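Local coordinates for MaoC family protein (Mycobacterium tuberculosis H37Rv, PDB 3KHP) that probably catalyses the reversible hydration of enoyl thioesters to (3R)-3-hydroxyacyl thioesters, at residues Met192-Asp197 against Glu269-Val274; Ala222-Pro227 against Thr262-Pro267; Phe285-Ala290 against Arg298-Asp303. All coordinates share one frame; numbering follows the deposited sequence.

Contact 1 (Met192-Asp197 against Glu269-Val274); sequences MPTRED and ETLSTV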
loop_
_atom_site.group_PDB
_atom_site.type_symbol
_atom_site.label_atom_id
_atom_site.label_comp_id
_atom_site.label_asym_id
_atom_site.label_seq_id
_atom_site.Cartn_x
_atom_site.Cartn_y
_atom_site.Cartn_z
ATOM N N MET A 192 -17.046 2.949 -8.432
ATOM C CA MET A 192 -15.776 3.162 -7.771
ATOM C C MET A 192 -14.675 2.864 -8.767
ATOM O O MET A 192 -14.561 1.761 -9.294
ATOM C CB MET A 192 -15.646 2.259 -6.563
ATOM C CG MET A 192 -16.595 2.542 -5.434
ATOM S SD MET A 192 -16.110 3.959 -4.471
ATOM C CE MET A 192 -17.245 3.787 -3.072
ATOM N N PRO A 193 -13.867 3.857 -9.066
ATOM C CA PRO A 193 -12.801 3.571 -10.018
ATOM C C PRO A 193 -11.687 2.821 -9.335
ATOM O O PRO A 193 -11.633 2.803 -8.122
ATOM C CB PRO A 193 -12.337 4.961 -10.467
ATOM C CG PRO A 193 -12.777 5.873 -9.475
ATOM C CD PRO A 193 -14.010 5.303 -8.809
ATOM N N THR A 194 -10.818 2.194 -10.124
ATOM C CA THR A 194 -9.643 1.584 -9.585
ATOM C C THR A 194 -8.477 2.082 -10.378
ATOM O O THR A 194 -8.653 2.564 -11.481
ATOM C CB THR A 194 -9.706 0.051 -9.647
ATOM O OG1 THR A 194 -9.601 -0.355 -11.005
ATOM C CG2 THR A 194 -10.986 -0.455 -9.053
ATOM N N ARG A 195 -7.297 1.965 -9.809
ATOM C CA ARG A 195 -6.091 2.442 -10.453
ATOM C C ARG A 195 -5.354 1.312 -11.145
ATOM O O ARG A 195 -5.339 0.185 -10.695
ATOM C CB ARG A 195 -5.142 3.064 -9.453
ATOM C CG ARG A 195 -5.585 4.447 -8.960
ATOM C CD ARG A 195 -4.664 4.927 -7.887
ATOM N NE ARG A 195 -5.257 6.089 -7.214
ATOM C CZ ARG A 195 -5.188 7.348 -7.648
ATOM N NH1 ARG A 195 -5.785 8.285 -6.949
ATOM N NH2 ARG A 195 -4.535 7.667 -8.769
ATOM N N GLU A 196 -4.727 1.685 -12.236
ATOM C CA GLU A 196 -3.884 0.843 -13.037
ATOM C C GLU A 196 -2.785 0.198 -12.207
ATOM O O GLU A 196 -2.377 -0.912 -12.465
ATOM C CB GLU A 196 -3.292 1.746 -14.147
ATOM C CG GLU A 196 -2.502 1.047 -15.149
ATOM C CD GLU A 196 -1.031 0.922 -14.736
ATOM O OE1 GLU A 196 -0.535 1.800 -13.960
ATOM O OE2 GLU A 196 -0.390 -0.054 -15.218
ATOM N N ASP A 197 -2.307 0.904 -11.195
ATOM C CA ASP A 197 -1.308 0.361 -10.286
ATOM C C ASP A 197 -1.895 -0.132 -8.970
ATOM O O ASP A 197 -1.158 -0.366 -8.025
ATOM C CB ASP A 197 -0.231 1.407 -10.018
ATOM C CG ASP A 197 -0.773 2.657 -9.301
ATOM O OD1 ASP A 197 -2.024 2.768 -9.106
ATOM O OD2 ASP A 197 0.056 3.545 -8.979
ATOM N N GLU A 269 -9.970 -0.641 -14.174
ATOM C CA GLU A 269 -11.398 -0.728 -14.529
ATOM C C GLU A 269 -12.252 -0.163 -13.409
ATOM O O GLU A 269 -11.858 -0.176 -12.262
ATOM C CB GLU A 269 -11.813 -2.169 -14.838
ATOM C CG GLU A 269 -11.203 -2.720 -16.086
ATOM C CD GLU A 269 -11.755 -4.088 -16.455
ATOM O OE1 GLU A 269 -11.736 -5.007 -15.602
ATOM O OE2 GLU A 269 -12.187 -4.232 -17.628
ATOM N N THR A 270 -13.413 0.342 -13.772
ATOM C CA THR A 270 -14.313 0.949 -12.827
ATOM C C THR A 270 -15.309 -0.059 -12.404
ATOM O O THR A 270 -15.939 -0.696 -13.230
ATOM C CB THR A 270 -15.015 2.174 -13.438
ATOM O OG1 THR A 270 -14.049 3.215 -13.638
ATOM C CG2 THR A 270 -16.121 2.687 -12.529
ATOM N N LEU A 271 -15.442 -0.203 -11.091
ATOM C CA LEU A 271 -16.347 -1.146 -10.504
ATOM C C LEU A 271 -17.692 -0.487 -10.092
ATOM O O LEU A 271 -17.732 0.358 -9.165
ATOM C CB LEU A 271 -15.659 -1.831 -9.327
ATOM C CG LEU A 271 -14.442 -2.674 -9.695
ATOM C CD1 LEU A 271 -13.590 -2.914 -8.485
ATOM C CD2 LEU A 271 -14.821 -3.987 -10.359
ATOM N N SER A 272 -18.781 -0.898 -10.766
ATOM C CA SER A 272 -20.164 -0.468 -10.440
ATOM C C SER A 272 -20.898 -1.430 -9.548
ATOM O O SER A 272 -21.302 -2.486 -10.006
ATOM C CB SER A 272 -21.051 -0.407 -11.690
ATOM O OG SER A 272 -20.769 0.707 -12.459
ATOM N N THR A 273 -21.156 -1.035 -8.314
ATOM C CA THR A 273 -21.881 -1.860 -7.392
ATOM C C THR A 273 -23.364 -1.464 -7.358
ATOM O O THR A 273 -23.714 -0.366 -6.946
ATOM C CB THR A 273 -21.264 -1.782 -6.049
ATOM O OG1 THR A 273 -19.920 -2.207 -6.178
ATOM C CG2 THR A 273 -21.955 -2.702 -5.094
ATOM N N VAL A 274 -24.203 -2.375 -7.830
ATOM C CA VAL A 274 -25.637 -2.179 -7.918
ATOM C C VAL A 274 -26.319 -2.858 -6.758
ATOM O O VAL A 274 -26.094 -4.024 -6.485
ATOM C CB VAL A 274 -26.233 -2.696 -9.261
ATOM C CG1 VAL A 274 -25.974 -1.687 -10.334
ATOM C CG2 VAL A 274 -25.683 -4.072 -9.655
HETATM O O HOH W 1 -11.460 3.136 -12.948
#

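Contact 2 (Ala222-Pro227 against Thr262-Pro267); sequences AGFPKP and TKPVFP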
loop_
_atom_site.group_PDB
_atom_site.type_symbol
_atom_site.label_atom_id
_atom_site.label_comp_id
_atom_site.label_asym_id
_atom_site.label_seq_id
_atom_site.Cartn_x
_atom_site.Cartn_y
_atom_site.Cartn_z
ATOM N N ALA A 222 -0.649 -17.876 -16.376
ATOM C CA ALA A 222 -2.096 -17.761 -16.090
ATOM C C ALA A 222 -2.921 -17.379 -17.306
ATOM O O ALA A 222 -4.120 -17.550 -17.298
ATOM C CB ALA A 222 -2.337 -16.777 -14.929
ATOM N N GLY A 223 -2.305 -16.865 -18.355
ATOM C CA GLY A 223 -3.001 -16.715 -19.639
ATOM C C GLY A 223 -3.725 -15.396 -19.903
ATOM O O GLY A 223 -4.487 -15.312 -20.887
ATOM N N PHE A 224 -3.459 -14.373 -19.064
ATOM C CA PHE A 224 -4.148 -13.099 -19.115
ATOM C C PHE A 224 -3.295 -12.053 -19.841
ATOM O O PHE A 224 -2.063 -12.056 -19.741
ATOM C CB PHE A 224 -4.408 -12.555 -17.697
ATOM C CG PHE A 224 -5.387 -13.351 -16.882
ATOM C CD1 PHE A 224 -6.735 -13.297 -17.148
ATOM C CD2 PHE A 224 -4.959 -14.121 -15.835
ATOM C CE1 PHE A 224 -7.640 -14.022 -16.382
ATOM C CE2 PHE A 224 -5.825 -14.838 -15.075
ATOM C CZ PHE A 224 -7.175 -14.800 -15.328
ATOM N N PRO A 225 -3.947 -11.099 -20.504
ATOM C CA PRO A 225 -3.212 -10.074 -21.229
ATOM C C PRO A 225 -2.340 -9.243 -20.314
ATOM O O PRO A 225 -1.267 -8.730 -20.729
ATOM C CB PRO A 225 -4.330 -9.181 -21.820
ATOM C CG PRO A 225 -5.559 -10.045 -21.822
ATOM C CD PRO A 225 -5.406 -10.996 -20.673
ATOM N N LYS A 226 -2.855 -9.073 -19.085
ATOM C CA LYS A 226 -2.174 -8.374 -18.040
ATOM C C LYS A 226 -2.565 -8.879 -16.633
ATOM O O LYS A 226 -3.528 -9.612 -16.442
ATOM C CB LYS A 226 -2.398 -6.872 -18.199
ATOM C CG LYS A 226 -3.573 -6.481 -19.085
ATOM C CD LYS A 226 -3.688 -4.933 -19.227
ATOM C CE LYS A 226 -5.131 -4.493 -19.621
ATOM N NZ LYS A 226 -5.689 -5.163 -20.867
ATOM N N PRO A 227 -1.773 -8.518 -15.640
ATOM C CA PRO A 227 -2.112 -9.014 -14.310
ATOM C C PRO A 227 -3.531 -8.632 -13.896
ATOM O O PRO A 227 -4.026 -7.588 -14.288
ATOM C CB PRO A 227 -1.072 -8.349 -13.417
ATOM C CG PRO A 227 0.014 -7.909 -14.328
ATOM C CD PRO A 227 -0.588 -7.647 -15.649
ATOM N N THR A 262 -17.161 -14.039 -10.038
ATOM C CA THR A 262 -17.606 -14.635 -11.293
ATOM C C THR A 262 -16.620 -14.458 -12.426
ATOM O O THR A 262 -16.419 -15.364 -13.231
ATOM C CB THR A 262 -18.976 -14.069 -11.746
ATOM O OG1 THR A 262 -19.032 -12.638 -11.556
ATOM C CG2 THR A 262 -20.140 -14.771 -10.992
ATOM N N LYS A 263 -16.043 -13.265 -12.521
ATOM C CA LYS A 263 -15.072 -12.950 -13.555
ATOM C C LYS A 263 -13.964 -12.029 -13.050
ATOM O O LYS A 263 -14.116 -11.323 -12.059
ATOM C CB LYS A 263 -15.766 -12.325 -14.737
ATOM C CG LYS A 263 -16.676 -13.290 -15.454
ATOM C CD LYS A 263 -17.154 -12.689 -16.741
ATOM C CE LYS A 263 -17.985 -13.687 -17.562
ATOM N NZ LYS A 263 -18.554 -12.947 -18.760
ATOM N N PRO A 264 -12.808 -12.082 -13.704
ATOM C CA PRO A 264 -11.696 -11.280 -13.235
ATOM C C PRO A 264 -11.851 -9.795 -13.536
ATOM O O PRO A 264 -12.600 -9.413 -14.433
ATOM C CB PRO A 264 -10.486 -11.864 -13.979
ATOM C CG PRO A 264 -11.007 -12.906 -14.876
ATOM C CD PRO A 264 -12.469 -12.881 -14.894
ATOM N N VAL A 265 -11.120 -8.986 -12.779
ATOM C CA VAL A 265 -11.066 -7.547 -12.981
ATOM C C VAL A 265 -9.655 -7.148 -13.339
ATOM O O VAL A 265 -8.668 -7.729 -12.828
ATOM C CB VAL A 265 -11.513 -6.798 -11.695
ATOM C CG1 VAL A 265 -11.176 -5.309 -11.786
ATOM C CG2 VAL A 265 -12.999 -7.014 -11.448
ATOM N N PHE A 266 -9.506 -6.143 -14.189
ATOM C CA PHE A 266 -8.150 -5.634 -14.406
ATOM C C PHE A 266 -7.961 -4.319 -13.683
ATOM O O PHE A 266 -8.880 -3.523 -13.640
ATOM C CB PHE A 266 -7.874 -5.527 -15.910
ATOM C CG PHE A 266 -7.973 -6.839 -16.602
ATOM C CD1 PHE A 266 -6.853 -7.672 -16.698
ATOM C CD2 PHE A 266 -9.184 -7.279 -17.132
ATOM C CE1 PHE A 266 -6.944 -8.915 -17.346
ATOM C CE2 PHE A 266 -9.267 -8.523 -17.781
ATOM C CZ PHE A 266 -8.140 -9.335 -17.877
ATOM N N PRO A 267 -6.787 -4.089 -13.084
ATOM C CA PRO A 267 -6.641 -2.788 -12.404
ATOM C C PRO A 267 -6.771 -1.658 -13.421
ATOM O O PRO A 267 -6.269 -1.775 -14.566
ATOM C CB PRO A 267 -5.249 -2.833 -11.801
ATOM C CG PRO A 267 -4.716 -4.243 -12.031
ATOM C CD PRO A 267 -5.569 -4.907 -13.037
#

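Contact 3 (Phe285-Ala290 against Arg298-Asp303); sequences FRTEVA and RVVLDD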
loop_
_atom_site.group_PDB
_atom_site.type_symbol
_atom_site.label_atom_id
_atom_site.label_comp_id
_atom_site.label_asym_id
_atom_site.label_seq_id
_atom_site.Cartn_x
_atom_site.Cartn_y
_atom_site.Cartn_z
ATOM N N PHE A 285 -26.739 -7.384 -3.826
ATOM C CA PHE A 285 -25.969 -6.600 -4.784
ATOM C C PHE A 285 -25.189 -7.394 -5.813
ATOM O O PHE A 285 -24.965 -8.584 -5.677
ATOM C CB PHE A 285 -24.996 -5.653 -4.043
ATOM C CG PHE A 285 -23.797 -6.353 -3.450
ATOM C CD1 PHE A 285 -22.600 -6.423 -4.157
ATOM C CD2 PHE A 285 -23.872 -6.972 -2.213
ATOM C CE1 PHE A 285 -21.485 -7.067 -3.618
ATOM C CE2 PHE A 285 -22.778 -7.620 -1.677
ATOM C CZ PHE A 285 -21.577 -7.674 -2.376
ATOM N N ARG A 286 -24.769 -6.690 -6.851
ATOM C CA ARG A 286 -23.736 -7.164 -7.743
ATOM C C ARG A 286 -22.741 -6.063 -7.956
ATOM O O ARG A 286 -23.070 -4.888 -7.817
ATOM C CB ARG A 286 -24.294 -7.533 -9.103
ATOM C CG ARG A 286 -25.226 -8.683 -9.091
ATOM C CD ARG A 286 -25.505 -9.195 -10.525
ATOM N NE ARG A 286 -26.780 -8.710 -11.007
ATOM C CZ ARG A 286 -27.940 -9.366 -10.928
ATOM N NH1 ARG A 286 -28.029 -10.580 -10.397
ATOM N NH2 ARG A 286 -29.028 -8.784 -11.396
ATOM N N THR A 287 -21.533 -6.461 -8.345
ATOM C CA THR A 287 -20.555 -5.527 -8.883
ATOM C C THR A 287 -20.240 -5.910 -10.322
ATOM O O THR A 287 -20.101 -7.075 -10.606
ATOM C CB THR A 287 -19.334 -5.522 -8.006
ATOM O OG1 THR A 287 -19.760 -5.228 -6.666
ATOM C CG2 THR A 287 -18.341 -4.485 -8.470
ATOM N N GLU A 288 -20.138 -4.924 -11.208
ATOM C CA GLU A 288 -19.933 -5.141 -12.630
ATOM C C GLU A 288 -18.956 -4.130 -13.171
ATOM O O GLU A 288 -18.747 -3.091 -12.571
ATOM C CB GLU A 288 -21.234 -4.929 -13.441
ATOM C CG GLU A 288 -22.525 -5.344 -12.783
ATOM C CD GLU A 288 -23.823 -4.881 -13.525
ATOM O OE1 GLU A 288 -23.896 -3.753 -14.088
ATOM O OE2 GLU A 288 -24.779 -5.685 -13.496
ATOM N N VAL A 289 -18.451 -4.388 -14.359
ATOM C CA VAL A 289 -17.667 -3.423 -15.092
ATOM C C VAL A 289 -18.422 -3.105 -16.363
ATOM O O VAL A 289 -18.613 -3.994 -17.195
ATOM C CB VAL A 289 -16.318 -3.979 -15.492
ATOM C CG1 VAL A 289 -15.565 -2.963 -16.357
ATOM C CG2 VAL A 289 -15.555 -4.394 -14.262
ATOM N N ALA A 290 -18.874 -1.858 -16.494
ATOM C CA ALA A 290 -19.641 -1.415 -17.665
ATOM C C ALA A 290 -18.853 -1.750 -18.918
ATOM O O ALA A 290 -17.638 -1.534 -18.956
ATOM C CB ALA A 290 -19.925 0.110 -17.590
ATOM N N ARG A 298 -20.017 -6.726 -17.616
ATOM C CA ARG A 298 -19.418 -7.970 -17.157
ATOM C C ARG A 298 -19.698 -8.024 -15.662
ATOM O O ARG A 298 -19.282 -7.123 -14.917
ATOM C CB ARG A 298 -17.899 -7.931 -17.431
ATOM C CG ARG A 298 -17.152 -9.188 -17.136
ATOM C CD ARG A 298 -15.675 -8.983 -16.758
ATOM N NE ARG A 298 -15.106 -7.964 -17.588
ATOM C CZ ARG A 298 -14.056 -7.208 -17.291
ATOM N NH1 ARG A 298 -13.347 -7.376 -16.190
ATOM N NH2 ARG A 298 -13.697 -6.285 -18.155
ATOM N N VAL A 299 -20.422 -9.042 -15.202
ATOM C CA VAL A 299 -20.642 -9.157 -13.778
ATOM C C VAL A 299 -19.381 -9.742 -13.172
ATOM O O VAL A 299 -18.907 -10.765 -13.650
ATOM C CB VAL A 299 -21.834 -10.032 -13.476
ATOM C CG1 VAL A 299 -21.964 -10.203 -12.008
ATOM C CG2 VAL A 299 -23.099 -9.414 -14.068
ATOM N N VAL A 300 -18.811 -9.105 -12.157
ATOM C CA VAL A 300 -17.586 -9.656 -11.517
ATOM C C VAL A 300 -17.804 -10.154 -10.110
ATOM O O VAL A 300 -17.078 -11.034 -9.658
ATOM C CB VAL A 300 -16.412 -8.664 -11.585
ATOM C CG1 VAL A 300 -16.072 -8.388 -13.021
ATOM C CG2 VAL A 300 -16.724 -7.345 -10.864
ATOM N N LEU A 301 -18.791 -9.587 -9.404
ATOM C CA LEU A 301 -19.284 -10.121 -8.123
ATOM C C LEU A 301 -20.775 -10.308 -8.257
ATOM O O LEU A 301 -21.495 -9.388 -8.666
ATOM C CB LEU A 301 -19.060 -9.192 -6.924
ATOM C CG LEU A 301 -17.647 -8.783 -6.518
ATOM C CD1 LEU A 301 -17.735 -7.809 -5.318
ATOM C CD2 LEU A 301 -16.761 -10.018 -6.197
ATOM N N ASP A 302 -21.239 -11.490 -7.893
ATOM C CA ASP A 302 -22.622 -11.847 -8.038
ATOM C C ASP A 302 -23.068 -12.382 -6.698
ATOM O O ASP A 302 -22.252 -12.611 -5.794
ATOM C CB ASP A 302 -22.802 -12.892 -9.143
ATOM C CG ASP A 302 -24.176 -12.796 -9.862
ATOM O OD1 ASP A 302 -25.143 -12.302 -9.269
ATOM O OD2 ASP A 302 -24.299 -13.262 -11.016
ATOM N N ASP A 303 -24.376 -12.557 -6.596
ATOM C CA ASP A 303 -25.011 -13.086 -5.414
ATOM C C ASP A 303 -24.604 -12.358 -4.151
ATOM O O ASP A 303 -24.466 -12.956 -3.094
ATOM C CB ASP A 303 -24.732 -14.576 -5.306
ATOM C CG ASP A 303 -25.241 -15.356 -6.526
ATOM O OD1 ASP A 303 -26.288 -15.014 -7.125
ATOM O OD2 ASP A 303 -24.585 -16.333 -6.874
#

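Contact 1 (Met192-Asp197 against Glu269-Val274)
Met192, Thr194 and Leu271 carry this contact, where the last residue of strand 188-192 pairs antiparallel with the start of strand 271-279 at one margin of the hot-dog sheet expected of a MaoC domain. Met192 and Leu271 form a hydrogen-bonded pair: Met192 N reaches Leu271 O at 2.8 Å, and Leu271 N returns to Met192 O at 2.8 Å. Both side chains lie on the same face of the sheet and touch Val237 of helix 231-245. Of the Met192 side chain, CB is nearest to the other strand, 3.8 Å from Leu271 O, and the chain beyond bends away at chi2 (-77°).

Strand pairing ends here, and Thr194 continues the contact through both branches. Thr194 CG2 packs 3.6 Å from Leu271 CD1, the two side chains crossing at a slant. A chi1 of 70° sets Thr194 OG1 between the backbone N and the carbonyl carbon, from where it donates to Glu269 O at 2.6 Å, in the carbonyl plane and on a lone pair; the same OG1 also bonds to Gly268 N. A water completes the join, accepting from Thr194 N at 3.0 Å and hydrogen-bonded to Thr270 OG1 at 2.7 Å.

Contact 2 (Ala222-Pro227 against Thr262-Pro267)
The Phe266 ring meets Pro225, Lys226 and Pro227 in a surface contact between two loops of the MaoC-like domain: the one joining helices 215-220 and 231-245, and the one joining strands 254-261 and 271-279. Lys226 O lies at the ring edge, in its plane, 3.6 Å from Phe266 CE1, while Pro227 O is 3.7 Å from Phe266 CD1. Pro225 CD comes to 4.2 Å from Phe266 CE1. Phe266 CG lies anti to the carbonyl carbon (chi1 -61°), which sends the ring toward Pro225-Pro227. The Lys226 ammonium group stands above the ring, NZ 5.2 Å from the Phe266 centroid and 18° off the normal, a long, at most weak cation-pi approach.

Phe224 CE1 packs 3.9 Å from Pro264 CG, and Phe224 CD1 lies 4.3 Å from Phe266 CZ. Pro267 CD sits 3.3 Å from Pro227 O.

Further out, Phe266 N is hydrogen-bonded to Glu269 OE1, which holds the backbone that bears the ring, and Val265, pointing away from the 222-227 loop, touches Leu229 and Val300.

No hydrogen bond crosses between the segments, so cohesion probably rests mainly on van der Waals packing of prolines and phenylalanines, with carbonyl oxygens against weakly polarised C-H groups.

Contact 3 (Phe285-Ala290 against Arg298-Asp303)
Thr287 O receives two backbone donors from the neighbouring strand, Val300 N at 2.9 Å and Leu301 N at 3.1 Å, the latter nearly straight at 177°. Two residues facing one define a classic beta bulge, and it interrupts the antiparallel hairpin of strands 282-289 and 298-308. The register bears this out: it slips by one residue between Thr287, in a hydrogen-bonded pair with Leu301, and Glu288, in a non-hydrogen-bonded pair with Val299, and the hydrogen-bonded pair Val289-Arg298 keeps the new register. Thr287 and Leu301 lie side by side on the face against helix 231-245, where both touch Ala238; Glu288 and Val299 occupy the other face.

Arg286 can be traced along its length. Arg286 CB rests 3.4 Å from Leu301 O. Arg286 CG comes to 3.6 Å from Asp302 OD1, and Arg286 CD lies 3.4 Å from Asp302 OD1. On another flank Arg286 CD meets Val299 CG1 at 4.0 Å. A bend at chi3 (-101°) then turns the guanidinium so that Arg286 NH1 approaches Asp302 OD1 at 3.5 Å. The oxygen lies at the guanidinium edge, in its plane, but the carboxylate plane is turned 89° against it, giving a one-point salt bridge and not a paired, two-point one.

Asp302 OD1 has a second partner, Asp303 N at 2.8 Å, which meets it on the anti side, somewhat out of the carboxylate plane, and would help hold the carboxylate where the chain turns a corner.

The chemistry implies a division of labour: backbone bonds, doubled at the bulge, set the register, whereas the Arg286-Asp302 pair, long and single-pointed, probably adds a modest electrostatic attraction, the same arginine also having Phe181 as a cation-pi partner.

In the fold
The three contacts form one continuous region, their centres about 11 Å (contacts 1 and 3), 14 Å (1 and 2) and 15 Å (2 and 3) apart. Arg298 of contact 3 joins all of them: its NH2 makes a salt bridge with Glu269 OE2 of contact 1 at 2.6 Å, and its NH1 probably bonds to Pro264 O of contact 2 at 2.8 Å. Strands 271-279 and 282-289 are neighbours in the sheet, tied by Val274 N to Arg286 O, also 2.8 Å. Contact 2 is nested within the chain loop closed by contact 1, and Leu271 CD2 touches Val265 CG2 at 3.7 Å. Contacts 1 and 2, like contacts 1 and 3, lie on the same side of the chain's centre.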